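Local atomic coordinates of glutaredoxin (Grx-1) (Archaeoglobus fulgidus, PDB entry 3IC4), a protein that probably transfers electrons as a small thiol-disulfide oxidoreductase of the thioredoxin-like glutaredoxin family. Residues A[14-19]-A[69-74]. Residues are numbered along the deposited sequence; the frame is centred on the assembly and turned at random.
Sequences VLMYGL and PVVVKG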
loop_
_atom_site.group_PDB
_atom_site.type_symbol
_atom_site.label_atom_id
_atom_site.label_comp_id
_atom_site.label_asym_id
_atom_site.label_seq_id
_atom_site.Cartn_x
_atom_site.Cartn_y
_atom_site.Cartn_z
ATOM N N VAL A 14 8.277 4.024 0.193
ATOM C CA VAL A 14 7.266 3.268 -0.565
ATOM C C VAL A 14 6.342 2.483 0.393
ATOM O O VAL A 14 6.787 1.791 1.301
ATOM C CB VAL A 14 7.946 2.307 -1.558
ATOM C CG1 VAL A 14 6.931 1.500 -2.296
ATOM C CG2 VAL A 14 8.789 3.090 -2.508
ATOM N N LEU A 15 5.034 2.643 0.189
ATOM C CA LEU A 15 4.054 1.964 1.038
ATOM C C LEU A 15 3.048 1.223 0.178
ATOM O O LEU A 15 2.480 1.800 -0.744
ATOM C CB LEU A 15 3.289 3.015 1.877
ATOM C CG LEU A 15 2.225 2.468 2.829
ATOM C CD1 LEU A 15 2.816 1.564 3.892
ATOM C CD2 LEU A 15 1.431 3.591 3.501
HETATM N N MSE A 16 2.827 -0.040 0.538
HETATM C CA MSE A 16 1.744 -0.833 -0.034
HETATM C C MSE A 16 0.610 -1.081 0.953
HETATM O O MSE A 16 0.843 -1.480 2.114
HETATM C CB MSE A 16 2.315 -2.172 -0.485
HETATM C CG MSE A 16 1.344 -3.038 -1.164
HETATM SE SE MSE A 16 2.102 -4.778 -1.489
HETATM C CE MSE A 16 0.557 -5.867 -1.089
ATOM N N TYR A 17 -0.615 -0.907 0.453
ATOM C CA TYR A 17 -1.829 -1.311 1.154
ATOM C C TYR A 17 -2.386 -2.536 0.437
ATOM O O TYR A 17 -2.510 -2.548 -0.781
ATOM C CB TYR A 17 -2.873 -0.230 1.073
ATOM C CG TYR A 17 -2.526 1.057 1.726
ATOM C CD1 TYR A 17 -2.882 1.313 3.053
ATOM C CD2 TYR A 17 -1.876 2.066 1.000
ATOM C CE1 TYR A 17 -2.597 2.559 3.625
ATOM C CE2 TYR A 17 -1.609 3.301 1.578
ATOM C CZ TYR A 17 -1.960 3.517 2.872
ATOM O OH TYR A 17 -1.685 4.734 3.383
ATOM N N GLY A 18 -2.721 -3.575 1.196
ATOM C CA GLY A 18 -3.339 -4.746 0.587
ATOM C C GLY A 18 -4.002 -5.684 1.579
ATOM O O GLY A 18 -4.190 -5.343 2.703
ATOM N N LEU A 19 -4.452 -6.813 1.081
ATOM C CA LEU A 19 -4.930 -7.900 1.895
ATOM C C LEU A 19 -3.994 -9.075 1.682
ATOM O O LEU A 19 -3.639 -9.404 0.565
ATOM C CB LEU A 19 -6.320 -8.319 1.479
ATOM C CG LEU A 19 -7.441 -7.264 1.564
ATOM C CD1 LEU A 19 -8.654 -7.845 0.936
ATOM C CD2 LEU A 19 -7.682 -6.954 2.997
ATOM N N PRO A 69 -4.385 -4.059 -4.723
ATOM C CA PRO A 69 -3.329 -3.290 -3.998
ATOM C C PRO A 69 -3.234 -1.828 -4.381
ATOM O O PRO A 69 -3.588 -1.445 -5.476
ATOM C CB PRO A 69 -2.017 -3.994 -4.427
ATOM C CG PRO A 69 -2.353 -4.501 -5.845
ATOM C CD PRO A 69 -3.762 -4.999 -5.689
ATOM N N VAL A 70 -2.763 -0.999 -3.436
ATOM C CA VAL A 70 -2.349 0.372 -3.759
ATOM C C VAL A 70 -0.916 0.546 -3.283
ATOM O O VAL A 70 -0.561 0.166 -2.152
ATOM C CB VAL A 70 -3.260 1.447 -3.130
ATOM C CG1 VAL A 70 -2.681 2.909 -3.327
ATOM C CG2 VAL A 70 -4.644 1.306 -3.723
ATOM N N VAL A 71 -0.081 1.027 -4.164
ATOM C CA VAL A 71 1.318 1.327 -3.818
ATOM C C VAL A 71 1.505 2.834 -4.016
ATOM O O VAL A 71 1.193 3.385 -5.055
ATOM C CB VAL A 71 2.349 0.528 -4.635
ATOM C CG1 VAL A 71 3.791 0.896 -4.210
ATOM C CG2 VAL A 71 2.125 -0.980 -4.438
ATOM N N VAL A 72 2.045 3.440 -2.974
ATOM C CA VAL A 72 2.202 4.887 -2.883
ATOM C C VAL A 72 3.658 5.238 -2.756
ATOM O O VAL A 72 4.390 4.652 -1.922
ATOM C CB VAL A 72 1.460 5.503 -1.674
ATOM C CG1 VAL A 72 1.575 7.073 -1.756
ATOM C CG2 VAL A 72 0.005 5.002 -1.663
ATOM N N LYS A 73 4.096 6.174 -3.584
ATOM C CA LYS A 73 5.453 6.784 -3.424
ATOM C C LYS A 73 5.315 8.267 -3.600
ATOM O O LYS A 73 5.020 8.727 -4.719
ATOM C CB LYS A 73 6.420 6.246 -4.475
ATOM C CG LYS A 73 7.857 6.703 -4.253
ATOM C CD LYS A 73 8.824 6.284 -5.323
ATOM C CE LYS A 73 10.144 7.022 -5.141
ATOM N NZ LYS A 73 11.240 6.164 -5.667
ATOM N N GLY A 74 5.559 9.041 -2.533
ATOM C CA GLY A 74 5.399 10.512 -2.578
ATOM C C GLY A 74 3.931 10.836 -2.855
ATOM O O GLY A 74 3.057 10.261 -2.197
#
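The Tyr17 ring turns its CD2-CE2 edge to strand 70-73: Val72 CG2 sits near the ring plane, 4.0 Å from CE2, and Val70 O lies at the same edge. The two strands are the central antiparallel pair of the thioredoxin-fold sheet, and 15-18 also pairs in parallel with 40-43. CG of Tyr17 is anti to its carbonyl carbon (chi1 -63°), which swings the ring back along the strand to reach Val72, beyond its direct partner Val70. Helix 49-63 covers the sheet face that carries Leu15, Tyr17, Val70 and Val72, with Val55, Val59 and Ile62 against the tyrosine. On the other face Val71 packs against both Val14 and Met16, under helices 23-35 and 83-91. Val71 splits its methyls: CG1 meets Val14 CG1 at 3.7 Å, while CG2 meets the selenomethionine CG of Met16 at 3.9 Å. An alanine in place of Val71 would give up both methyl contacts and is likely to leave a gap beside Val14 and Met16. The Met16 side chain reaches on to Cys25 of a probable redox CxxC pair. Pro69, after a cis peptide bond, leads into the second strand. Four backbone hydrogen bonds lock the register; Leu15 and Val72 exchange two, and Tyr17 and Val70 the others. Tyr17 N lies 2.8 Å from Val70 O in a nearly straight bond. The same oxygen also receives a CA-H contact from Met16 CA at 3.3 Å.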